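Side-chain contacts in NDP-rhamnosyltransferase (Saccharopolyspora spinosa, PDB 3TSA), which belongs to the GT-B glycosyltransferases, proteins built of two Rossmann-like domains that face each other across a cleft: residues 330-335 with 347-352; 10-15 with 41-46; 155-160 with 170-175; 229-234 with 259-264. All coordinates share one frame; numbering follows the deposited sequence.

Interaction 1 of 4, residues 330-335 with 347-352; sequences AGICLP and TDSIAT
Ile-332 meets a flat group of the helix, the peptide carbonyl of Ser-349: its CD1 lies 3.5 Å from that O, beside the oxygen rather than beyond it, and somewhat out of the carbonyl plane. One residue earlier, the Asp-348 carbonyl is gripped on both faces. Thr-352 N comes from one side and Thr-352 OG1 from the other, the hydroxyl bonding at 2.9 Å to Asp-348 O from 40° above the plane. This leaves the methyl of Thr-352 turned to the strand, with CG2 4.2 Å from Ile-332 CD1.

Ser-349 fits between the two branches of Ile-332. With CG1 beside the backbone N and CG2 anti to it (chi1 -75°), the isoleucine spreads over the serine: CD1 approaches its CB at 3.9 Å, while CG2 touches its OG at 3.7 Å. Leu-334 adds CD2 from farther along the chain, 3.9 Å from Ser-349 OG.

Strand 331-333 is an outermost strand of the C-terminal parallel sheet, and helix 343-354 packs beside it; Leu-310 and Phe-359 close the surroundings. The segments meet through methyls resting on the serine's oxygens and CB, with no hydrogen bond across; the hydroxyl is satisfied within its own helix by Gln-345 O.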
loop_
_atom_site.group_PDB
_atom_site.type_symbol
_atom_site.label_atom_id
_atom_site.label_comp_id
_atom_site.label_asym_id
_atom_site.label_seq_id
_atom_site.Cartn_x
_atom_site.Cartn_y
_atom_site.Cartn_z
ATOM N N ALA A 330 -19.555 24.116 -8.551
ATOM C CA ALA A 330 -18.814 22.938 -9.062
ATOM C C ALA A 330 -19.714 21.725 -9.149
ATOM O O ALA A 330 -19.231 20.601 -9.372
ATOM C CB ALA A 330 -17.547 22.598 -8.128
ATOM N N GLY A 331 -21.008 21.925 -8.900
ATOM C CA GLY A 331 -21.906 20.735 -8.951
ATOM C C GLY A 331 -23.325 21.164 -8.665
ATOM O O GLY A 331 -23.637 22.387 -8.510
ATOM N N ILE A 332 -24.173 20.146 -8.631
ATOM C CA ILE A 332 -25.591 20.370 -8.295
ATOM C C ILE A 332 -25.893 19.432 -7.123
ATOM O O ILE A 332 -25.448 18.285 -7.112
ATOM C CB ILE A 332 -26.475 20.120 -9.532
ATOM C CG1 ILE A 332 -26.347 21.291 -10.542
ATOM C CG2 ILE A 332 -27.988 20.035 -9.099
ATOM C CD1 ILE A 332 -27.051 21.027 -11.827
ATOM N N CYS A 333 -26.649 19.930 -6.126
ATOM C CA CYS A 333 -27.069 19.138 -5.001
ATOM C C CYS A 333 -28.581 18.754 -5.169
ATOM O O CYS A 333 -29.401 19.657 -5.463
ATOM C CB CYS A 333 -26.849 20.022 -3.739
ATOM S SG CYS A 333 -27.631 19.252 -2.252
ATOM N N LEU A 334 -28.952 17.476 -5.064
ATOM C CA LEU A 334 -30.405 17.121 -4.871
ATOM C C LEU A 334 -30.550 16.810 -3.375
ATOM O O LEU A 334 -30.141 15.736 -2.916
ATOM C CB LEU A 334 -30.832 15.933 -5.769
ATOM C CG LEU A 334 -30.408 16.000 -7.254
ATOM C CD1 LEU A 334 -30.861 14.770 -8.050
ATOM C CD2 LEU A 334 -31.006 17.279 -7.862
ATOM N N PRO A 335 -31.158 17.738 -2.608
ATOM C CA PRO A 335 -30.834 17.745 -1.152
ATOM C C PRO A 335 -31.665 16.830 -0.308
ATOM O O PRO A 335 -31.345 16.628 0.854
ATOM C CB PRO A 335 -31.115 19.183 -0.735
ATOM C CG PRO A 335 -32.188 19.633 -1.683
ATOM C CD PRO A 335 -31.737 19.019 -3.024
ATOM N N THR A 347 -32.740 14.450 -14.322
ATOM C CA THR A 347 -32.314 14.486 -15.724
ATOM C C THR A 347 -31.915 15.893 -16.135
ATOM O O THR A 347 -30.852 16.064 -16.788
ATOM C CB THR A 347 -33.527 13.968 -16.594
ATOM O OG1 THR A 347 -33.691 12.585 -16.223
ATOM C CG2 THR A 347 -33.127 13.978 -18.005
ATOM N N ASP A 348 -32.728 16.888 -15.757
ATOM C CA ASP A 348 -32.469 18.262 -16.159
ATOM C C ASP A 348 -31.126 18.727 -15.525
ATOM O O ASP A 348 -30.346 19.476 -16.171
ATOM C CB ASP A 348 -33.637 19.201 -15.745
ATOM C CG ASP A 348 -34.837 19.086 -16.659
ATOM O OD1 ASP A 348 -34.770 18.422 -17.662
ATOM O OD2 ASP A 348 -35.891 19.656 -16.324
ATOM N N SER A 349 -30.825 18.203 -14.344
ATOM C CA SER A 349 -29.589 18.611 -13.631
ATOM C C SER A 349 -28.366 18.078 -14.379
ATOM O O SER A 349 -27.333 18.747 -14.493
ATOM C CB SER A 349 -29.567 18.060 -12.213
ATOM O OG SER A 349 -30.520 18.712 -11.418
ATOM N N ILE A 350 -28.445 16.848 -14.819
ATOM C CA ILE A 350 -27.356 16.285 -15.610
ATOM C C ILE A 350 -27.136 17.077 -16.876
ATOM O O ILE A 350 -26.003 17.483 -17.172
ATOM C CB ILE A 350 -27.647 14.799 -16.004
ATOM C CG1 ILE A 350 -27.694 13.925 -14.725
ATOM C CG2 ILE A 350 -26.499 14.290 -16.951
ATOM C CD1 ILE A 350 -28.153 12.455 -14.973
ATOM N N ALA A 351 -28.218 17.345 -17.603
ATOM C CA ALA A 351 -28.134 18.142 -18.825
ATOM C C ALA A 351 -27.537 19.525 -18.559
ATOM O O ALA A 351 -26.757 19.994 -19.371
ATOM C CB ALA A 351 -29.545 18.292 -19.504
ATOM N N THR A 352 -27.838 20.159 -17.421
ATOM C CA THR A 352 -27.436 21.513 -17.152
ATOM C C THR A 352 -25.871 21.502 -17.000
ATOM O O THR A 352 -25.199 22.377 -17.499
ATOM C CB THR A 352 -28.043 21.991 -15.841
ATOM O OG1 THR A 352 -29.443 22.268 -16.073
ATOM C CG2 THR A 352 -27.384 23.259 -15.418
#

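Interaction 2 of 4, residues 10-15 with 41-46; sequences PYPTHL and QATAHG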
loop_
_atom_site.group_PDB
_atom_site.type_symbol
_atom_site.label_atom_id
_atom_site.label_comp_id
_atom_site.label_asym_id
_atom_site.label_seq_id
_atom_site.Cartn_x
_atom_site.Cartn_y
_atom_site.Cartn_z
ATOM N N PRO A 10 -14.641 2.204 12.436
ATOM C CA PRO A 10 -14.736 1.031 11.585
ATOM C C PRO A 10 -15.511 1.295 10.312
ATOM O O PRO A 10 -16.418 0.554 10.012
ATOM C CB PRO A 10 -15.492 0.019 12.438
ATOM C CG PRO A 10 -16.298 0.865 13.393
ATOM C CD PRO A 10 -15.578 2.162 13.578
ATOM N N TYR A 11 -15.167 2.333 9.557
ATOM C CA TYR A 11 -15.698 2.514 8.232
ATOM C C TYR A 11 -14.561 2.609 7.228
ATOM O O TYR A 11 -13.667 3.498 7.362
ATOM C CB TYR A 11 -16.546 3.763 8.133
ATOM C CG TYR A 11 -17.649 3.757 9.143
ATOM C CD1 TYR A 11 -18.744 2.911 9.019
ATOM C CD2 TYR A 11 -17.574 4.587 10.235
ATOM C CE1 TYR A 11 -19.778 2.935 9.988
ATOM C CE2 TYR A 11 -18.552 4.621 11.179
ATOM C CZ TYR A 11 -19.640 3.809 11.067
ATOM O OH TYR A 11 -20.554 3.921 12.072
ATOM N N PRO A 12 -14.616 1.763 6.188
ATOM C CA PRO A 12 -13.548 1.743 5.189
ATOM C C PRO A 12 -13.196 3.085 4.624
ATOM O O PRO A 12 -11.979 3.331 4.481
ATOM C CB PRO A 12 -14.113 0.820 4.091
ATOM C CG PRO A 12 -14.887 -0.163 4.867
ATOM C CD PRO A 12 -15.667 0.792 5.842
ATOM N N THR A 13 -14.170 3.952 4.291
ATOM C CA THR A 13 -13.805 5.258 3.689
ATOM C C THR A 13 -12.922 6.129 4.604
ATOM O O THR A 13 -12.102 6.884 4.112
ATOM C CB THR A 13 -15.002 6.124 3.254
ATOM O OG1 THR A 13 -15.789 6.457 4.387
ATOM C CG2 THR A 13 -15.883 5.417 2.243
ATOM N N HIS A 14 -13.121 6.031 5.901
ATOM C CA HIS A 14 -12.328 6.851 6.845
ATOM C C HIS A 14 -10.882 6.334 6.913
ATOM O O HIS A 14 -9.971 7.147 7.139
ATOM C CB HIS A 14 -12.899 6.783 8.227
ATOM C CG HIS A 14 -14.246 7.448 8.343
ATOM N ND1 HIS A 14 -14.589 8.247 9.402
ATOM C CD2 HIS A 14 -15.358 7.359 7.554
ATOM C CE1 HIS A 14 -15.860 8.633 9.258
ATOM N NE2 HIS A 14 -16.339 8.112 8.145
ATOM N N LEU A 15 -10.712 5.009 6.799
ATOM C CA LEU A 15 -9.348 4.434 6.756
ATOM C C LEU A 15 -8.686 4.753 5.391
ATOM O O LEU A 15 -7.515 5.191 5.317
ATOM C CB LEU A 15 -9.341 2.910 7.027
ATOM C CG LEU A 15 -7.956 2.279 6.826
ATOM C CD1 LEU A 15 -6.866 2.955 7.652
ATOM C CD2 LEU A 15 -8.054 0.782 7.284
ATOM N N GLN A 41 -10.487 -4.900 8.357
ATOM C CA GLN A 41 -9.276 -5.708 8.086
ATOM C C GLN A 41 -8.906 -5.735 6.607
ATOM O O GLN A 41 -7.741 -5.567 6.233
ATOM C CB GLN A 41 -9.425 -7.140 8.567
ATOM C CG GLN A 41 -8.088 -7.889 8.544
ATOM C CD GLN A 41 -8.239 -9.322 8.914
ATOM O OE1 GLN A 41 -9.043 -10.040 8.306
ATOM N NE2 GLN A 41 -7.456 -9.779 9.907
ATOM N N ALA A 42 -9.897 -6.033 5.773
ATOM C CA ALA A 42 -9.631 -6.204 4.356
ATOM C C ALA A 42 -9.272 -4.854 3.663
ATOM O O ALA A 42 -8.410 -4.822 2.755
ATOM C CB ALA A 42 -10.905 -6.963 3.677
ATOM N N THR A 43 -9.816 -3.737 4.155
ATOM C CA THR A 43 -9.457 -2.420 3.627
ATOM C C THR A 43 -7.931 -2.137 3.952
ATOM O O THR A 43 -7.144 -1.658 3.073
ATOM C CB THR A 43 -10.280 -1.391 4.292
ATOM O OG1 THR A 43 -11.657 -1.722 3.960
ATOM C CG2 THR A 43 -9.983 0.015 3.669
ATOM N N ALA A 44 -7.572 -2.464 5.184
ATOM C CA ALA A 44 -6.186 -2.238 5.690
ATOM C C ALA A 44 -5.166 -3.108 4.901
ATOM O O ALA A 44 -4.207 -2.650 4.275
ATOM C CB ALA A 44 -6.098 -2.513 7.232
ATOM N N HIS A 45 -5.473 -4.402 4.858
ATOM C CA HIS A 45 -4.676 -5.325 4.137
ATOM C C HIS A 45 -4.622 -5.061 2.676
ATOM O O HIS A 45 -3.510 -5.160 2.051
ATOM C CB HIS A 45 -5.059 -6.779 4.415
ATOM C CG HIS A 45 -4.873 -7.195 5.836
ATOM N ND1 HIS A 45 -5.353 -8.389 6.325
ATOM C CD2 HIS A 45 -4.239 -6.586 6.883
ATOM C CE1 HIS A 45 -5.028 -8.505 7.605
ATOM N NE2 HIS A 45 -4.380 -7.412 7.979
ATOM N N GLY A 46 -5.738 -4.581 2.103
ATOM C CA GLY A 46 -5.797 -4.333 0.660
ATOM C C GLY A 46 -4.930 -3.167 0.214
ATOM O O GLY A 46 -4.638 -3.041 -0.955
#
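Pro-12 lays the edge of its ring against the hydroxyl of Thr-43, with CB 3.5 Å and CG 3.7 Å from Thr-43 OG1, the two side chains crossing at about a right angle. The threonine conformation decides what each branch meets. At chi1 -61° its OG1 stands beside the backbone N and anti to the carbonyl carbon, facing the proline, whereas CG2 is anti to the backbone N and points deeper, 4.0 Å from Pro-12 O and 4.2 Å from Leu-15 CD2. One residue thus fills the angle between a ring and a leucine with two branches, one hydroxyl and one methyl.

Leu-15 is stretched out to reach the other helix. A chi1 of 173° sends CG away from the backbone N, and a chi2 of 55° turns CD1 aside while CD2 prolongs the chain. That outer methyl lands on Ala-44, 3.8 Å from its CB and 3.9 Å from its CA, where the small alanine lets it come down close to the helix backbone.

Pro-12 opens its helix behind the N-cap residue Tyr-11, whose O accepts the N-H of His-14 at 3.0 Å. His-14 itself turns elsewhere, bonding Asp-121 and meeting the ring of Trp-143.

In the N-terminal Rossmann-like domain, helix 12-16 follows strand 3-7 and helix 38-46 follows the adjacent parallel strand 31-36. Leu-40 of helix 38-46 also packs on Leu-15, and beyond the contact His-45 bonds Thr-51 at strand 50-53 and packs on Gly-206 of the second subunit.

Interaction 3 of 4, residues 155-160 with 170-175; sequences RAHELL and TGLPTP
Leu-172 plugs the loop onto helix 151-166 just before the chain enters strand 177-180, within a beta-alpha-beta crossover between the adjacent parallel strands 138-141 and 177-180 of the N-terminal Rossmann-like domain. Leu-172, Leu-160 and Ala-156 form the buried part. With CG anti to the backbone N (chi1 -168°), the two methyls of Leu-172 spread along one side of the helix: CD1 goes to Leu-160 CB at 4.1 Å, and CD2 to Ala-156, 4.1 Å from the O and 4.4 Å from CB. Val-129 of helix 125-133 also touches Leu-172 and Leu-160, and Leu-125 touches Ala-156 and Leu-160.

On the more open side stands the imidazole of His-157, only partly buried, yet the closest approaches are made here. Leu-172 crosses it at about a right angle, with CB 3.7 Å from His-157 CE1, and CD2 makes a CH-pi contact over one face, 4.3 Å from the ring centroid and 17° off the normal. Asp-161 fixes the ring by accepting from His-157 ND1; the same OD1 takes the N-H of Leu-172, so one carboxylate oxygen ties ring and loop together.

Past the leucine the loop turns outward through Pro-173 and Thr-174. At the imidazole edge, lying in the ring plane, Leu-172 O is 3.5 Å from His-157 CE1.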
loop_
_atom_site.group_PDB
_atom_site.type_symbol
_atom_site.label_atom_id
_atom_site.label_comp_id
_atom_site.label_asym_id
_atom_site.label_seq_id
_atom_site.Cartn_x
_atom_site.Cartn_y
_atom_site.Cartn_z
ATOM N N ARG A 155 -21.567 15.962 23.223
ATOM C CA ARG A 155 -21.931 14.655 23.809
ATOM C C ARG A 155 -20.711 13.832 24.114
ATOM O O ARG A 155 -20.634 13.158 25.142
ATOM C CB ARG A 155 -22.923 13.953 22.865
ATOM C CG ARG A 155 -23.500 12.605 23.351
ATOM C CD ARG A 155 -24.353 12.837 24.663
ATOM N NE ARG A 155 -24.837 11.530 25.046
ATOM C CZ ARG A 155 -25.433 11.226 26.203
ATOM N NH1 ARG A 155 -25.603 12.146 27.155
ATOM N NH2 ARG A 155 -25.846 9.975 26.374
ATOM N N ALA A 156 -19.702 13.862 23.230
ATOM C CA ALA A 156 -18.451 13.163 23.520
ATOM C C ALA A 156 -17.776 13.642 24.827
ATOM O O ALA A 156 -17.254 12.838 25.622
ATOM C CB ALA A 156 -17.493 13.349 22.347
ATOM N N HIS A 157 -17.764 14.955 25.051
ATOM C CA HIS A 157 -17.224 15.538 26.286
ATOM C C HIS A 157 -18.136 15.143 27.467
ATOM O O HIS A 157 -17.630 14.712 28.518
ATOM C CB HIS A 157 -17.097 17.074 26.148
ATOM C CG HIS A 157 -15.807 17.471 25.489
ATOM N ND1 HIS A 157 -14.595 17.264 26.099
ATOM C CD2 HIS A 157 -15.534 17.916 24.240
ATOM C CE1 HIS A 157 -13.618 17.625 25.276
ATOM N NE2 HIS A 157 -14.165 18.024 24.138
ATOM N N GLU A 158 -19.448 15.223 27.282
ATOM C CA GLU A 158 -20.370 14.854 28.395
ATOM C C GLU A 158 -20.140 13.431 28.918
ATOM O O GLU A 158 -20.098 13.208 30.141
ATOM C CB GLU A 158 -21.809 15.038 27.998
ATOM C CG GLU A 158 -22.837 14.923 29.152
ATOM C CD GLU A 158 -24.286 14.875 28.617
ATOM O OE1 GLU A 158 -24.510 14.973 27.367
ATOM O OE2 GLU A 158 -25.214 14.757 29.437
ATOM N N LEU A 159 -19.969 12.473 28.011
ATOM C CA LEU A 159 -19.763 11.095 28.385
ATOM C C LEU A 159 -18.310 10.782 28.759
ATOM O O LEU A 159 -18.038 9.983 29.675
ATOM C CB LEU A 159 -20.186 10.183 27.259
ATOM C CG LEU A 159 -21.645 10.323 26.913
ATOM C CD1 LEU A 159 -21.902 9.554 25.704
ATOM C CD2 LEU A 159 -22.538 9.894 28.135
ATOM N N LEU A 160 -17.360 11.405 28.070
ATOM C CA LEU A 160 -15.940 11.040 28.277
ATOM C C LEU A 160 -15.065 11.884 29.195
ATOM O O LEU A 160 -13.998 11.406 29.594
ATOM C CB LEU A 160 -15.185 10.803 26.936
ATOM C CG LEU A 160 -15.886 9.696 26.110
ATOM C CD1 LEU A 160 -15.361 9.538 24.689
ATOM C CD2 LEU A 160 -15.862 8.267 26.759
ATOM N N THR A 170 -8.006 16.486 33.030
ATOM C CA THR A 170 -9.017 17.553 33.074
ATOM C C THR A 170 -10.360 17.125 32.468
ATOM O O THR A 170 -11.449 17.577 32.879
ATOM C CB THR A 170 -8.514 18.809 32.334
ATOM O OG1 THR A 170 -7.476 19.423 33.122
ATOM C CG2 THR A 170 -9.664 19.820 32.107
ATOM N N GLY A 171 -10.258 16.190 31.512
ATOM C CA GLY A 171 -11.392 15.756 30.689
ATOM C C GLY A 171 -10.743 15.159 29.425
ATOM O O GLY A 171 -9.526 14.887 29.393
ATOM N N LEU A 172 -11.577 14.889 28.434
ATOM C CA LEU A 172 -11.123 14.411 27.119
ATOM C C LEU A 172 -10.126 15.439 26.546
ATOM O O LEU A 172 -10.496 16.620 26.385
ATOM C CB LEU A 172 -12.349 14.319 26.223
ATOM C CG LEU A 172 -12.113 13.586 24.917
ATOM C CD1 LEU A 172 -11.768 12.105 25.156
ATOM C CD2 LEU A 172 -13.475 13.657 24.223
ATOM N N PRO A 173 -8.873 15.042 26.313
ATOM C CA PRO A 173 -7.862 16.086 26.004
ATOM C C PRO A 173 -8.095 16.749 24.632
ATOM O O PRO A 173 -8.621 16.100 23.720
ATOM C CB PRO A 173 -6.540 15.309 25.929
ATOM C CG PRO A 173 -6.793 14.005 26.693
ATOM C CD PRO A 173 -8.266 13.728 26.649
ATOM N N THR A 174 -7.625 17.990 24.499
ATOM C CA THR A 174 -7.469 18.613 23.175
ATOM C C THR A 174 -6.368 17.865 22.390
ATOM O O THR A 174 -5.292 17.554 22.919
ATOM C CB THR A 174 -7.231 20.179 23.272
ATOM O OG1 THR A 174 -8.369 20.760 23.911
ATOM C CG2 THR A 174 -7.203 20.826 21.890
ATOM N N PRO A 175 -6.631 17.545 21.105
ATOM C CA PRO A 175 -5.533 16.876 20.380
ATOM C C PRO A 175 -4.358 17.823 20.098
ATOM O O PRO A 175 -4.536 19.065 20.003
ATOM C CB PRO A 175 -6.199 16.398 19.074
ATOM C CG PRO A 175 -7.333 17.490 18.855
ATOM C CD PRO A 175 -7.851 17.677 20.291
#

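Interaction 4 of 4, residues 229-234 with 259-264; sequences VLNATG and PEHRAL
His-261 rests against Leu-230 in the C-terminal Rossmann-like domain, where helix 227-233 follows strand 219-224 and segment 259-264 follows the neighbouring parallel strand 251-256.

The CH-pi contact comes first. Leu-230 CB sits over the centre of the imidazole, 3.6 Å from its centroid and only 9° off the ring normal. Leu-230 and His-261 slide past each other in opposite directions, which carries the leucine CD1 on to the root of the ring, 3.8 Å from His-261 CG. On the opposite face lies CG of Glu-260, offset toward the rim, so the imidazole is held flat between an aliphatic carbon of each segment.

Charge and polarity gather at the outer side. Glu-260 bends its carboxylate round to a salt bridge with Arg-227, at the start of helix 227-233, giving loop and helix start an ionic tie next to the imidazole.

Asn-231 is exposed and approaches from the edge. Its CG lies beside the backbone N (chi1 -77°), swinging the amide toward the histidine, and the amide plane stands 56° from the ring plane. The oxygen nevertheless falls in the plane of the imidazole: Asn-231 OD1 is 3.1 Å from both His-261 NE2 and His-261 CE1.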
loop_
_atom_site.group_PDB
_atom_site.type_symbol
_atom_site.label_atom_id
_atom_site.label_comp_id
_atom_site.label_asym_id
_atom_site.label_seq_id
_atom_site.Cartn_x
_atom_site.Cartn_y
_atom_site.Cartn_z
ATOM N N VAL A 229 -22.807 3.305 1.891
ATOM C CA VAL A 229 -23.969 4.085 1.472
ATOM C C VAL A 229 -25.090 3.171 0.959
ATOM O O VAL A 229 -26.156 3.258 1.481
ATOM C CB VAL A 229 -23.617 5.177 0.450
ATOM C CG1 VAL A 229 -24.915 5.927 0.010
ATOM C CG2 VAL A 229 -22.649 6.205 1.097
ATOM N N LEU A 230 -24.813 2.267 0.024
ATOM C CA LEU A 230 -25.858 1.382 -0.547
ATOM C C LEU A 230 -26.389 0.350 0.419
ATOM O O LEU A 230 -27.561 -0.038 0.329
ATOM C CB LEU A 230 -25.407 0.721 -1.879
ATOM C CG LEU A 230 -25.043 1.706 -2.995
ATOM C CD1 LEU A 230 -24.421 0.905 -4.152
ATOM C CD2 LEU A 230 -26.362 2.446 -3.398
ATOM N N ASN A 231 -25.515 -0.133 1.322
ATOM C CA ASN A 231 -25.983 -0.942 2.460
ATOM C C ASN A 231 -27.037 -0.193 3.250
ATOM O O ASN A 231 -27.998 -0.770 3.751
ATOM C CB ASN A 231 -24.818 -1.388 3.367
ATOM C CG ASN A 231 -24.041 -2.550 2.746
ATOM O OD1 ASN A 231 -24.448 -3.058 1.709
ATOM N ND2 ASN A 231 -22.915 -2.961 3.375
ATOM N N ALA A 232 -26.835 1.106 3.390
ATOM C CA ALA A 232 -27.746 1.902 4.206
ATOM C C ALA A 232 -29.041 2.256 3.440
ATOM O O ALA A 232 -30.136 2.189 3.990
ATOM C CB ALA A 232 -27.026 3.179 4.733
ATOM N N THR A 233 -28.887 2.682 2.185
ATOM C CA THR A 233 -29.956 3.263 1.382
ATOM C C THR A 233 -30.841 2.216 0.651
ATOM O O THR A 233 -31.990 2.515 0.327
ATOM C CB THR A 233 -29.400 4.214 0.295
ATOM O OG1 THR A 233 -28.535 3.496 -0.606
ATOM C CG2 THR A 233 -28.668 5.456 0.909
ATOM N N GLY A 234 -30.287 1.060 0.348
ATOM C CA GLY A 234 -30.940 0.193 -0.627
ATOM C C GLY A 234 -30.681 0.706 -2.039
ATOM O O GLY A 234 -29.884 1.649 -2.225
ATOM N N PRO A 259 -19.200 -5.140 -5.838
ATOM C CA PRO A 259 -19.646 -6.363 -6.487
ATOM C C PRO A 259 -21.048 -6.839 -6.045
ATOM O O PRO A 259 -21.902 -7.153 -6.913
ATOM C CB PRO A 259 -18.590 -7.403 -6.054
ATOM C CG PRO A 259 -17.381 -6.637 -5.710
ATOM C CD PRO A 259 -17.865 -5.272 -5.212
ATOM N N GLU A 260 -21.310 -6.871 -4.737
ATOM C CA GLU A 260 -22.650 -7.377 -4.280
ATOM C C GLU A 260 -23.847 -6.479 -4.636
ATOM O O GLU A 260 -24.995 -6.922 -4.605
ATOM C CB GLU A 260 -22.658 -7.731 -2.797
ATOM C CG GLU A 260 -22.700 -6.530 -1.870
ATOM C CD GLU A 260 -21.334 -5.855 -1.660
ATOM O OE1 GLU A 260 -20.277 -6.229 -2.272
ATOM O OE2 GLU A 260 -21.348 -4.908 -0.857
ATOM N N HIS A 261 -23.581 -5.229 -5.014
ATOM C CA HIS A 261 -24.656 -4.336 -5.452
ATOM C C HIS A 261 -24.898 -4.316 -6.969
ATOM O O HIS A 261 -25.777 -3.598 -7.441
ATOM C CB HIS A 261 -24.437 -2.908 -4.903
ATOM C CG HIS A 261 -24.395 -2.835 -3.403
ATOM N ND1 HIS A 261 -25.516 -2.989 -2.618
ATOM C CD2 HIS A 261 -23.373 -2.557 -2.550
ATOM C CE1 HIS A 261 -25.175 -2.883 -1.341
ATOM N NE2 HIS A 261 -23.887 -2.607 -1.272
ATOM N N ARG A 262 -24.133 -5.126 -7.715
ATOM C CA ARG A 262 -24.182 -5.122 -9.161
ATOM C C ARG A 262 -25.445 -5.862 -9.618
ATOM O O ARG A 262 -26.039 -5.536 -10.651
ATOM C CB ARG A 262 -22.842 -5.695 -9.744
ATOM C CG ARG A 262 -21.682 -4.660 -9.575
ATOM C CD ARG A 262 -20.281 -5.140 -9.987
ATOM N NE ARG A 262 -19.281 -4.292 -9.330
ATOM C CZ ARG A 262 -17.986 -4.551 -9.220
ATOM N NH1 ARG A 262 -17.509 -5.667 -9.724
ATOM N NH2 ARG A 262 -17.166 -3.681 -8.589
ATOM N N ALA A 263 -25.918 -6.794 -8.792
ATOM C CA ALA A 263 -27.154 -7.532 -9.113
ATOM C C ALA A 263 -28.431 -6.650 -9.155
ATOM O O ALA A 263 -29.419 -6.974 -9.836
ATOM C CB ALA A 263 -27.319 -8.718 -8.122
ATOM N N LEU A 264 -28.391 -5.520 -8.462
ATOM C CA LEU A 264 -29.465 -4.524 -8.511
ATOM C C LEU A 264 -29.724 -3.953 -9.936
ATOM O O LEU A 264 -30.794 -3.424 -10.221
ATOM C CB LEU A 264 -29.145 -3.368 -7.531
ATOM C CG LEU A 264 -28.854 -3.679 -6.049
ATOM C CD1 LEU A 264 -28.409 -2.437 -5.239
ATOM C CD2 LEU A 264 -30.107 -4.378 -5.347
#

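Along the chain the contacts follow one another without nesting: interaction 2, then 3, 4 and 1. The first two belong to the N-terminal parallel sheet and its helices, the last two to the C-terminal one. Interactions 2 and 4 each join the segments that follow two neighbouring strands, 3-7 and 31-36 in one domain and 219-224 and 251-256 in the other. Their centres are about 18 Å and nearest atoms about 7 Å apart, where the domains face each other, consistent with the interdomain cleft of the GT-B fold. Interactions 1 and 3 lie far out on opposite sides of the chain's centre, about 40 Å between centres: one sets helix 343-354 against edge strand 331-333, the other a loop on helix 151-166.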